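Local coordinates for protein putative cytochrome P450 154A1 (Streptomyces coelicolor, PDB 1ODO) that belongs to the cytochrome P450 family of haem proteins and binds a haem with 4-phenyl-1H-imidazole on its iron, at residues E245-V250 with R361-L366; Q253-L258 with E369-R374; A200-T205 with M210-I215. All blocks are in the same frame, centred on the assembly; numbering follows the deposited sequence.

How the interactions relate
All three contacts join helix to helix in the largely helical cytochrome P450 fold. Interaction 3 comes first along the chain, between helices 181-204 and 210-218 (G and H in the usual P450 lettering). Interactions 1 and 2 follow, their segments alternating along the sequence, and both join helix 247-260, the C-terminal part of the broken I-helix, to helix 357-374, the L-helix. Their centres lie about 11 Å apart, interaction 1 beside the haem and interaction 2 further out in the same interface. Interaction 3 is centred about 26 Å from interaction 1 and about 36 Å from interaction 2, and touches neither.

Interaction 1: residues E245-V250 with R361-L366; sequences ETTVNV and RMEVTL. With HEM (protoporphyrin IX containing Fe), chain B; PIM (4-phenyl-1H-imidazole), chain C.
V250 and V364 form the apolar centre of this contact, their side chains crossing at about a right angle with V250 CG1 3.7 Å from V364 CG2. The same V364 methyl receives T247 CG2 at 4.0 Å, the threonine sliding past the valine in the opposite direction. V250 divides its two methyls between partners: CG1, anti to the backbone N (chi1 -176°), faces V364, while CG2 lies 3.8 Å from CMC of the haem.

Polar atoms meet carbon here, and no hydrogen bond joins the segments. T247 CG2 stands 3.7 Å from OE1 of E363, whose extended chain crosses the threonine and brings OE2 to 4.0 Å from haem CBB. T247 OG1 lies instead against a haem methyl, 3.6 Å from CMC.

The haem iron carries N3 of 4-phenyl-1H-imidazole at 2.3 Å. T246 lines the pocket beside this ligand; because it was modelled in two conformers, its exact contacts are doubtful. E245 and T246 belong to the acid-threonine motif at which the I-helix of P450s is commonly distorted; here helix 247-260 begins just after T246.

P149 of helix 147-157 touches both T247 and E363, and V152 adds to the glutamate's cover. On the L-helix, M362 and L366 pack on helix 108-131, while R361 forms a salt bridge with E280 of helix 275-285.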
loop_
_atom_site.group_PDB
_atom_site.type_symbol
_atom_site.label_atom_id
_atom_site.label_comp_id
_atom_site.label_asym_id
_atom_site.label_seq_id
_atom_site.Cartn_x
_atom_site.Cartn_y
_atom_site.Cartn_z
ATOM N N GLU A 245 2.156 -5.180 -4.912
ATOM C CA GLU A 245 2.937 -4.059 -4.422
ATOM C C GLU A 245 2.479 -3.773 -2.998
ATOM O O GLU A 245 1.615 -4.464 -2.465
ATOM C CB GLU A 245 2.704 -2.826 -5.297
ATOM C CG GLU A 245 3.737 -2.646 -6.388
ATOM C CD GLU A 245 5.126 -2.450 -5.823
ATOM O OE1 GLU A 245 5.330 -1.471 -5.078
ATOM O OE2 GLU A 245 6.012 -3.277 -6.116
ATOM N N THR A 246 3.077 -2.757 -2.387
ATOM C CA THR A 246 2.742 -2.353 -1.027
ATOM C C THR A 246 3.193 -3.304 0.084
ATOM O O THR A 246 4.043 -2.924 0.889
ATOM C CB THR A 246 1.234 -2.086 -0.898
ATOM O OG1 THR A 246 0.715 -1.677 -2.170
ATOM C CG2 THR A 246 0.993 -0.958 0.086
ATOM N N THR A 247 2.641 -4.516 0.178
ATOM C CA THR A 247 3.116 -5.387 1.257
ATOM C C THR A 247 4.632 -5.580 1.170
ATOM O O THR A 247 5.313 -5.696 2.192
ATOM C CB THR A 247 2.414 -6.767 1.260
ATOM O OG1 THR A 247 1.001 -6.585 1.430
ATOM C CG2 THR A 247 2.929 -7.619 2.414
ATOM N N VAL A 248 5.153 -5.607 -0.052
ATOM C CA VAL A 248 6.585 -5.781 -0.267
ATOM C C VAL A 248 7.366 -4.729 0.517
ATOM O O VAL A 248 8.411 -5.020 1.095
ATOM C CB VAL A 248 6.946 -5.650 -1.768
ATOM C CG1 VAL A 248 6.394 -4.348 -2.324
ATOM C CG2 VAL A 248 8.461 -5.704 -1.949
ATOM N N ASN A 249 6.845 -3.507 0.540
ATOM C CA ASN A 249 7.498 -2.418 1.253
ATOM C C ASN A 249 7.461 -2.531 2.765
ATOM O O ASN A 249 8.364 -2.050 3.451
ATOM C CB ASN A 249 6.912 -1.087 0.794
ATOM C CG ASN A 249 7.198 -0.825 -0.663
ATOM O OD1 ASN A 249 8.328 -1.013 -1.120
ATOM N ND2 ASN A 249 6.185 -0.395 -1.405
ATOM N N VAL A 250 6.419 -3.162 3.293
ATOM C CA VAL A 250 6.319 -3.318 4.733
ATOM C C VAL A 250 7.373 -4.340 5.151
ATOM O O VAL A 250 8.043 -4.173 6.167
ATOM C CB VAL A 250 4.928 -3.819 5.154
ATOM C CG1 VAL A 250 4.837 -3.862 6.672
ATOM C CG2 VAL A 250 3.849 -2.906 4.584
ATOM N N ARG A 361 -0.847 -7.910 7.458
ATOM C CA ARG A 361 -0.241 -8.026 8.776
ATOM C C ARG A 361 0.257 -9.455 8.996
ATOM O O ARG A 361 1.377 -9.661 9.461
ATOM C CB ARG A 361 -1.248 -7.616 9.857
ATOM C CG ARG A 361 -1.365 -6.096 10.029
ATOM C CD ARG A 361 -2.546 -5.690 10.903
ATOM N NE ARG A 361 -2.360 -4.352 11.465
ATOM C CZ ARG A 361 -3.326 -3.448 11.611
ATOM N NH1 ARG A 361 -4.569 -3.724 11.230
ATOM N NH2 ARG A 361 -3.050 -2.271 12.154
ATOM N N MET A 362 -0.557 -10.443 8.632
ATOM C CA MET A 362 -0.153 -11.832 8.811
ATOM C C MET A 362 1.067 -12.170 7.957
ATOM O O MET A 362 2.008 -12.802 8.434
ATOM C CB MET A 362 -1.302 -12.785 8.469
ATOM C CG MET A 362 -0.986 -14.237 8.808
ATOM S SD MET A 362 -2.405 -15.332 8.629
ATOM C CE MET A 362 -2.498 -15.409 6.861
ATOM N N GLU A 363 1.053 -11.742 6.698
ATOM C CA GLU A 363 2.166 -12.003 5.792
ATOM C C GLU A 363 3.490 -11.506 6.353
ATOM O O GLU A 363 4.479 -12.234 6.373
ATOM C CB GLU A 363 1.930 -11.329 4.434
ATOM C CG GLU A 363 0.919 -12.035 3.540
ATOM C CD GLU A 363 0.804 -11.388 2.170
ATOM O OE1 GLU A 363 1.851 -11.021 1.596
ATOM O OE2 GLU A 363 -0.328 -11.259 1.660
ATOM N N VAL A 364 3.505 -10.259 6.812
ATOM C CA VAL A 364 4.723 -9.680 7.362
ATOM C C VAL A 364 5.173 -10.314 8.672
ATOM O O VAL A 364 6.358 -10.598 8.848
ATOM C CB VAL A 364 4.574 -8.161 7.568
ATOM C CG1 VAL A 364 5.899 -7.567 8.018
ATOM C CG2 VAL A 364 4.111 -7.504 6.273
ATOM N N THR A 365 4.245 -10.538 9.595
ATOM C CA THR A 365 4.624 -11.139 10.868
ATOM C C THR A 365 5.209 -12.537 10.642
ATOM O O THR A 365 6.235 -12.885 11.226
ATOM C CB THR A 365 3.425 -11.211 11.852
ATOM O OG1 THR A 365 2.385 -12.021 11.298
ATOM C CG2 THR A 365 2.879 -9.810 12.121
ATOM N N LEU A 366 4.571 -13.322 9.779
ATOM C CA LEU A 366 5.051 -14.671 9.487
ATOM C C LEU A 366 6.420 -14.633 8.809
ATOM O O LEU A 366 7.319 -15.408 9.151
ATOM C CB LEU A 366 4.057 -15.410 8.586
ATOM C CG LEU A 366 2.793 -15.949 9.263
ATOM C CD1 LEU A 366 1.901 -16.598 8.223
ATOM C CD2 LEU A 366 3.180 -16.964 10.337
HETATM C CHA HEM B . -7.096 0.452 0.503
HETATM C CHB HEM B . -6.559 -4.232 -0.475
HETATM C CHC HEM B . -2.183 -4.164 1.564
HETATM C CHD HEM B . -2.726 0.515 2.511
HETATM C C1A HEM B . -7.362 -0.823 0.066
HETATM C C2A HEM B . -8.580 -1.269 -0.603
HETATM C C3A HEM B . -8.429 -2.572 -0.881
HETATM C C4A HEM B . -7.121 -2.985 -0.391
HETATM C CMA HEM B . -9.425 -3.506 -1.590
HETATM C CAA HEM B . -9.787 -0.359 -0.911
HETATM C CBA HEM B . -10.715 -0.249 0.312
HETATM C CGA HEM B . -11.943 0.642 0.130
HETATM O O1A HEM B . -11.774 1.683 -0.598
HETATM O O2A HEM B . -12.990 0.316 0.687
HETATM C C1B HEM B . -5.329 -4.625 -0.019
HETATM C C2B HEM B . -4.796 -5.970 -0.153
HETATM C C3B HEM B . -3.559 -5.958 0.422
HETATM C C4B HEM B . -3.320 -4.619 0.911
HETATM C CMB HEM B . -5.533 -7.144 -0.828
HETATM C CAB HEM B . -2.545 -7.110 0.561
HETATM C CBB HEM B . -3.014 -8.265 1.462
HETATM C C1C HEM B . -1.956 -2.870 2.011
HETATM C C2C HEM B . -0.723 -2.437 2.688
HETATM C C3C HEM B . -0.872 -1.119 2.951
HETATM C C4C HEM B . -2.178 -0.738 2.452
HETATM C CMC HEM B . 0.473 -3.391 2.990
HETATM C CAC HEM B . 0.083 -0.103 3.632
HETATM C CBC HEM B . 0.746 -0.543 4.942
HETATM C C1D HEM B . -3.948 0.920 2.051
HETATM C C2D HEM B . -4.473 2.264 2.124
HETATM C C3D HEM B . -5.699 2.253 1.551
HETATM C C4D HEM B . -5.949 0.893 1.132
HETATM C CMD HEM B . -3.722 3.463 2.736
HETATM C CAD HEM B . -6.621 3.468 1.362
HETATM C CBD HEM B . -7.277 4.073 2.608
HETATM C CGD HEM B . -8.065 5.280 2.144
HETATM O O1D HEM B . -7.656 6.408 2.445
HETATM O O2D HEM B . -9.071 5.049 1.434
HETATM N NA HEM B . -6.501 -1.888 0.186
HETATM N NB HEM B . -4.403 -3.814 0.629
HETATM N NC HEM B . -2.827 -1.816 1.886
HETATM N ND HEM B . -4.866 0.077 1.430
HETATM FE FE HEM B . -4.656 -1.847 1.048
HETATM N N1 PIM C . -2.473 -1.060 -2.677
HETATM C C2 PIM C . -2.576 -1.551 -1.385
HETATM N N3 PIM C . -3.724 -1.338 -0.978
HETATM C C4 PIM C . -4.439 -0.725 -1.905
HETATM C C5 PIM C . -3.673 -0.539 -2.985
HETATM C C6 PIM C . -3.983 0.097 -4.313
HETATM C C7 PIM C . -3.260 -0.350 -5.467
HETATM C C8 PIM C . -3.552 0.257 -6.746
HETATM C C9 PIM C . -4.543 1.268 -6.811
HETATM C C10 PIM C . -5.255 1.702 -5.661
HETATM C C11 PIM C . -4.942 1.084 -4.414
#

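Interaction 2: residues Q253-L258 with E369-R374; sequences QAVHTL and ESLFGR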
loop_
_atom_site.group_PDB
_atom_site.type_symbol
_atom_site.label_atom_id
_atom_site.label_comp_id
_atom_site.label_asym_id
_atom_site.label_seq_id
_atom_site.Cartn_x
_atom_site.Cartn_y
_atom_site.Cartn_z
ATOM N N GLN A 253 10.831 -2.498 4.847
ATOM C CA GLN A 253 11.052 -1.598 5.972
ATOM C C GLN A 253 11.225 -2.293 7.319
ATOM O O GLN A 253 12.094 -1.909 8.103
ATOM C CB GLN A 253 9.910 -0.584 6.054
ATOM C CG GLN A 253 9.797 0.332 4.838
ATOM C CD GLN A 253 10.949 1.325 4.719
ATOM O OE1 GLN A 253 11.849 1.359 5.557
ATOM N NE2 GLN A 253 10.919 2.137 3.670
ATOM N N ALA A 254 10.414 -3.312 7.595
ATOM C CA ALA A 254 10.522 -4.022 8.867
ATOM C C ALA A 254 11.892 -4.681 8.990
ATOM O O ALA A 254 12.565 -4.548 10.007
ATOM C CB ALA A 254 9.416 -5.075 8.987
ATOM N N VAL A 255 12.305 -5.393 7.947
ATOM C CA VAL A 255 13.600 -6.057 7.974
ATOM C C VAL A 255 14.732 -5.043 8.079
ATOM O O VAL A 255 15.623 -5.185 8.912
ATOM C CB VAL A 255 13.820 -6.922 6.713
ATOM C CG1 VAL A 255 15.225 -7.513 6.724
ATOM C CG2 VAL A 255 12.791 -8.034 6.669
ATOM N N HIS A 256 14.688 -4.014 7.241
ATOM C CA HIS A 256 15.727 -2.990 7.257
ATOM C C HIS A 256 15.871 -2.336 8.628
ATOM O O HIS A 256 16.983 -2.051 9.073
ATOM C CB HIS A 256 15.446 -1.925 6.194
ATOM C CG HIS A 256 16.555 -0.932 6.032
ATOM N ND1 HIS A 256 16.620 0.239 6.755
ATOM C CD2 HIS A 256 17.668 -0.960 5.262
ATOM C CE1 HIS A 256 17.726 0.890 6.439
ATOM N NE2 HIS A 256 18.380 0.182 5.535
ATOM N N THR A 257 14.750 -2.097 9.299
ATOM C CA THR A 257 14.796 -1.479 10.614
ATOM C C THR A 257 15.473 -2.416 11.612
ATOM O O THR A 257 16.328 -1.994 12.392
ATOM C CB THR A 257 13.383 -1.131 11.116
ATOM O OG1 THR A 257 12.836 -0.087 10.303
ATOM C CG2 THR A 257 13.420 -0.660 12.558
ATOM N N LEU A 258 15.103 -3.692 11.576
ATOM C CA LEU A 258 15.687 -4.668 12.490
ATOM C C LEU A 258 17.175 -4.875 12.242
ATOM O O LEU A 258 17.904 -5.270 13.153
ATOM C CB LEU A 258 14.955 -6.010 12.379
ATOM C CG LEU A 258 13.485 -6.037 12.805
ATOM C CD1 LEU A 258 12.832 -7.322 12.322
ATOM C CD2 LEU A 258 13.379 -5.917 14.321
ATOM N N GLU A 369 9.190 -13.743 11.427
ATOM C CA GLU A 369 9.434 -14.870 12.319
ATOM C C GLU A 369 10.271 -15.953 11.654
ATOM O O GLU A 369 11.257 -16.426 12.222
ATOM C CB GLU A 369 8.101 -15.460 12.788
ATOM C CG GLU A 369 8.240 -16.698 13.655
ATOM C CD GLU A 369 6.913 -17.176 14.208
ATOM O OE1 GLU A 369 5.969 -17.378 13.416
ATOM O OE2 GLU A 369 6.817 -17.356 15.438
ATOM N N SER A 370 9.880 -16.332 10.443
ATOM C CA SER A 370 10.587 -17.363 9.694
ATOM C C SER A 370 11.999 -16.935 9.297
ATOM O O SER A 370 12.956 -17.686 9.481
ATOM C CB SER A 370 9.780 -17.730 8.444
ATOM O OG SER A 370 10.418 -18.750 7.692
ATOM N N LEU A 371 12.126 -15.724 8.764
ATOM C CA LEU A 371 13.417 -15.198 8.338
ATOM C C LEU A 371 14.452 -15.105 9.458
ATOM O O LEU A 371 15.550 -15.660 9.350
ATOM C CB LEU A 371 13.233 -13.816 7.707
ATOM C CG LEU A 371 14.507 -13.138 7.199
ATOM C CD1 LEU A 371 15.078 -13.935 6.035
ATOM C CD2 LEU A 371 14.194 -11.716 6.760
ATOM N N PHE A 372 14.118 -14.400 10.531
ATOM C CA PHE A 372 15.057 -14.266 11.639
ATOM C C PHE A 372 15.189 -15.549 12.447
ATOM O O PHE A 372 16.161 -15.735 13.178
ATOM C CB PHE A 372 14.658 -13.096 12.542
ATOM C CG PHE A 372 14.933 -11.756 11.931
ATOM C CD1 PHE A 372 13.984 -11.134 11.122
ATOM C CD2 PHE A 372 16.168 -11.143 12.110
ATOM C CE1 PHE A 372 14.268 -9.915 10.495
ATOM C CE2 PHE A 372 16.462 -9.927 11.491
ATOM C CZ PHE A 372 15.509 -9.311 10.681
ATOM N N GLY A 373 14.213 -16.437 12.307
ATOM C CA GLY A 373 14.262 -17.691 13.031
ATOM C C GLY A 373 15.265 -18.613 12.356
ATOM O O GLY A 373 15.995 -19.351 13.021
ATOM N N ARG A 374 15.312 -18.552 11.027
ATOM C CA ARG A 374 16.223 -19.381 10.245
ATOM C C ARG A 374 17.630 -18.792 10.174
ATOM O O ARG A 374 18.618 -19.527 10.196
ATOM C CB ARG A 374 15.687 -19.559 8.821
ATOM C CG ARG A 374 16.382 -20.661 8.030
ATOM C CD ARG A 374 15.941 -22.029 8.530
ATOM N NE ARG A 374 14.520 -22.251 8.267
ATOM C CZ ARG A 374 14.023 -22.610 7.086
ATOM N NH1 ARG A 374 14.830 -22.801 6.051
ATOM N NH2 ARG A 374 12.713 -22.760 6.935
#
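L258 meets the outer end of the F372 ring: its CD1 methyl lies 3.5 Å from F372 CE1, and its CB stands 3.8 Å from F372 CZ. The leucine approaches the ring obliquely. The pair joins the I-helix (247-260) to the L-helix (357-374). One turn earlier, V255 completes the apolar patch with both methyls. Its CG1 is a looser neighbour of the ring, 4.4 Å from F372 CZ, whereas CG2 turns to L371 and comes within 3.9 Å of L371 CD2, the two side chains crossing at about a right angle.

The torsions explain how adjacent residues of one helix serve different partners. F372 holds CG beside its backbone N (chi1 -73°), which sends the ring across to L258, while L371 has CG anti to N (chi1 -180°) and offers a methyl to V255. The bulk of the phenyl ring fits the wide spacing of the segments, whose axes approach no closer than 12.0 Å and cross at -33°. Contact is therefore made by side chains alone, through apolar packing, with no hydrogen bond across it.

Beyond this shell, L140 of helix 140-145 touches both V255 and L371, and L144 adds a second touch on L371. W275 of helix 275-285 lies against both L258 and E369. Further round the L-helix, S370 packs on helix 108-131, where R374 also forms a salt bridge with D127.

Interaction 3: residues A200-T205 with M210-I215; sequences AAKRAT and MTSLLI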
loop_
_atom_site.group_PDB
_atom_site.type_symbol
_atom_site.label_atom_id
_atom_site.label_comp_id
_atom_site.label_asym_id
_atom_site.label_seq_id
_atom_site.Cartn_x
_atom_site.Cartn_y
_atom_site.Cartn_z
ATOM N N ALA A 200 -10.631 -13.815 -19.234
ATOM C CA ALA A 200 -10.981 -14.779 -20.268
ATOM C C ALA A 200 -10.589 -16.181 -19.820
ATOM O O ALA A 200 -11.368 -17.125 -19.957
ATOM C CB ALA A 200 -10.275 -14.426 -21.577
ATOM N N ALA A 201 -9.387 -16.307 -19.265
ATOM C CA ALA A 201 -8.889 -17.593 -18.796
ATOM C C ALA A 201 -9.719 -18.161 -17.649
ATOM O O ALA A 201 -10.018 -19.359 -17.630
ATOM C CB ALA A 201 -7.434 -17.463 -18.367
ATOM N N LYS A 202 -10.091 -17.311 -16.698
ATOM C CA LYS A 202 -10.886 -17.764 -15.561
ATOM C C LYS A 202 -12.325 -18.051 -15.964
ATOM O O LYS A 202 -12.999 -18.867 -15.336
ATOM C CB LYS A 202 -10.832 -16.733 -14.433
ATOM C CG LYS A 202 -9.420 -16.491 -13.910
ATOM C CD LYS A 202 -8.783 -17.760 -13.336
ATOM C CE LYS A 202 -9.493 -18.233 -12.068
ATOM N NZ LYS A 202 -8.765 -19.349 -11.392
ATOM N N ARG A 203 -12.801 -17.377 -17.008
ATOM C CA ARG A 203 -14.166 -17.593 -17.474
ATOM C C ARG A 203 -14.226 -19.009 -18.027
ATOM O O ARG A 203 -15.163 -19.762 -17.759
ATOM C CB ARG A 203 -14.525 -16.623 -18.599
ATOM C CG ARG A 203 -15.215 -15.366 -18.147
ATOM C CD ARG A 203 -16.339 -15.016 -19.105
ATOM N NE ARG A 203 -17.087 -13.859 -18.637
ATOM C CZ ARG A 203 -16.626 -12.615 -18.670
ATOM N NH1 ARG A 203 -15.418 -12.371 -19.158
ATOM N NH2 ARG A 203 -17.366 -11.620 -18.202
ATOM N N ALA A 204 -13.208 -19.355 -18.805
ATOM C CA ALA A 204 -13.111 -20.670 -19.417
ATOM C C ALA A 204 -12.843 -21.755 -18.382
ATOM O O ALA A 204 -13.396 -22.849 -18.470
ATOM C CB ALA A 204 -12.008 -20.669 -20.467
ATOM N N THR A 205 -11.993 -21.448 -17.406
ATOM C CA THR A 205 -11.653 -22.405 -16.360
ATOM C C THR A 205 -11.766 -21.783 -14.968
ATOM O O THR A 205 -10.763 -21.415 -14.357
ATOM C CB THR A 205 -10.217 -22.934 -16.539
ATOM O OG1 THR A 205 -10.057 -23.437 -17.871
ATOM C CG2 THR A 205 -9.930 -24.047 -15.546
ATOM N N MET A 210 -11.506 -15.743 -5.647
ATOM C CA MET A 210 -12.192 -14.466 -5.806
ATOM C C MET A 210 -12.364 -13.993 -7.245
ATOM O O MET A 210 -13.346 -13.326 -7.554
ATOM C CB MET A 210 -11.489 -13.370 -4.994
ATOM C CG MET A 210 -12.192 -12.008 -5.051
ATOM S SD MET A 210 -13.797 -11.941 -4.199
ATOM C CE MET A 210 -14.926 -12.319 -5.463
ATOM N N THR A 211 -11.421 -14.309 -8.128
ATOM C CA THR A 211 -11.573 -13.867 -9.510
ATOM C C THR A 211 -12.813 -14.541 -10.102
ATOM O O THR A 211 -13.622 -13.900 -10.772
ATOM C CB THR A 211 -10.340 -14.213 -10.374
ATOM O OG1 THR A 211 -9.180 -13.549 -9.848
ATOM C CG2 THR A 211 -10.556 -13.751 -11.815
ATOM N N SER A 212 -12.976 -15.833 -9.834
ATOM C CA SER A 212 -14.130 -16.560 -10.357
ATOM C C SER A 212 -15.443 -16.028 -9.778
ATOM O O SER A 212 -16.436 -15.910 -10.493
ATOM C CB SER A 212 -13.988 -18.052 -10.063
ATOM O OG SER A 212 -12.833 -18.573 -10.700
ATOM N N LEU A 213 -15.450 -15.706 -8.488
ATOM C CA LEU A 213 -16.667 -15.186 -7.864
ATOM C C LEU A 213 -17.062 -13.844 -8.474
ATOM O O LEU A 213 -18.247 -13.581 -8.699
ATOM C CB LEU A 213 -16.481 -15.015 -6.354
ATOM C CG LEU A 213 -16.621 -16.248 -5.459
ATOM C CD1 LEU A 213 -16.308 -15.857 -4.017
ATOM C CD2 LEU A 213 -18.040 -16.812 -5.569
ATOM N N LEU A 214 -16.070 -12.995 -8.735
ATOM C CA LEU A 214 -16.331 -11.684 -9.321
ATOM C C LEU A 214 -16.867 -11.846 -10.736
ATOM O O LEU A 214 -17.795 -11.152 -11.140
ATOM C CB LEU A 214 -15.055 -10.835 -9.325
ATOM C CG LEU A 214 -14.589 -10.417 -7.923
ATOM C CD1 LEU A 214 -13.210 -9.777 -7.983
ATOM C CD2 LEU A 214 -15.606 -9.452 -7.322
ATOM N N ILE A 215 -16.284 -12.770 -11.491
ATOM C CA ILE A 215 -16.736 -13.000 -12.856
ATOM C C ILE A 215 -18.193 -13.459 -12.796
ATOM O O ILE A 215 -19.032 -13.013 -13.579
ATOM C CB ILE A 215 -15.863 -14.071 -13.557
ATOM C CG1 ILE A 215 -14.470 -13.492 -13.833
ATOM C CG2 ILE A 215 -16.518 -14.523 -14.854
ATOM C CD1 ILE A 215 -13.470 -14.491 -14.382
#
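K202 packs its aliphatic stem against I215 and T211. The tightest point is I215 CD1 against K202 CB at 3.5 Å, closer than carbons usually sit, and T211 CG2 follows at 3.6 Å from K202 CG. The threonine crosses the lysine chain at about a right angle. Its methyl lies anti to the backbone N, facing K202, with the hydroxyl beside that N, where OG1 is hydrogen-bonded to the carbonyl O of M157.

I215 also serves R203, using its other branch. CG2 lies 3.6 Å from R203 CG and covers one face of the guanidinium group, 3.9 Å from R203 NE. One isoleucine thus spans two neighbouring residues of helix 181-204, its CD1 on the lysine and its CG2 on the arginine. The short segments cross almost perpendicularly, at -84° with axes 9.6 Å apart.

Polar interactions run around the contact, with no hydrogen bond directly across it. The lysine chain bends at chi2 and chi3 (-61° and -67°), so that K202 CE comes 3.6 Å from S212 OG. Its ammonium group then forms a salt bridge with D209 and a hydrogen bond with the carbonyl O of G158. S212 OG is hydrogen-bonded to D209 and to the backbone N of G207, while R203 forms a salt bridge with D219.

At the short connection between the G and H helices, charged residues contribute carbon to the packing. Although K202 is buried, its ammonium group is paired with the D209 carboxylate and also bonded to the G158 carbonyl, which probably offsets the cost of burial; D209, just before helix 210-218, bonds to both K202 and S212 and so bridges the two helices.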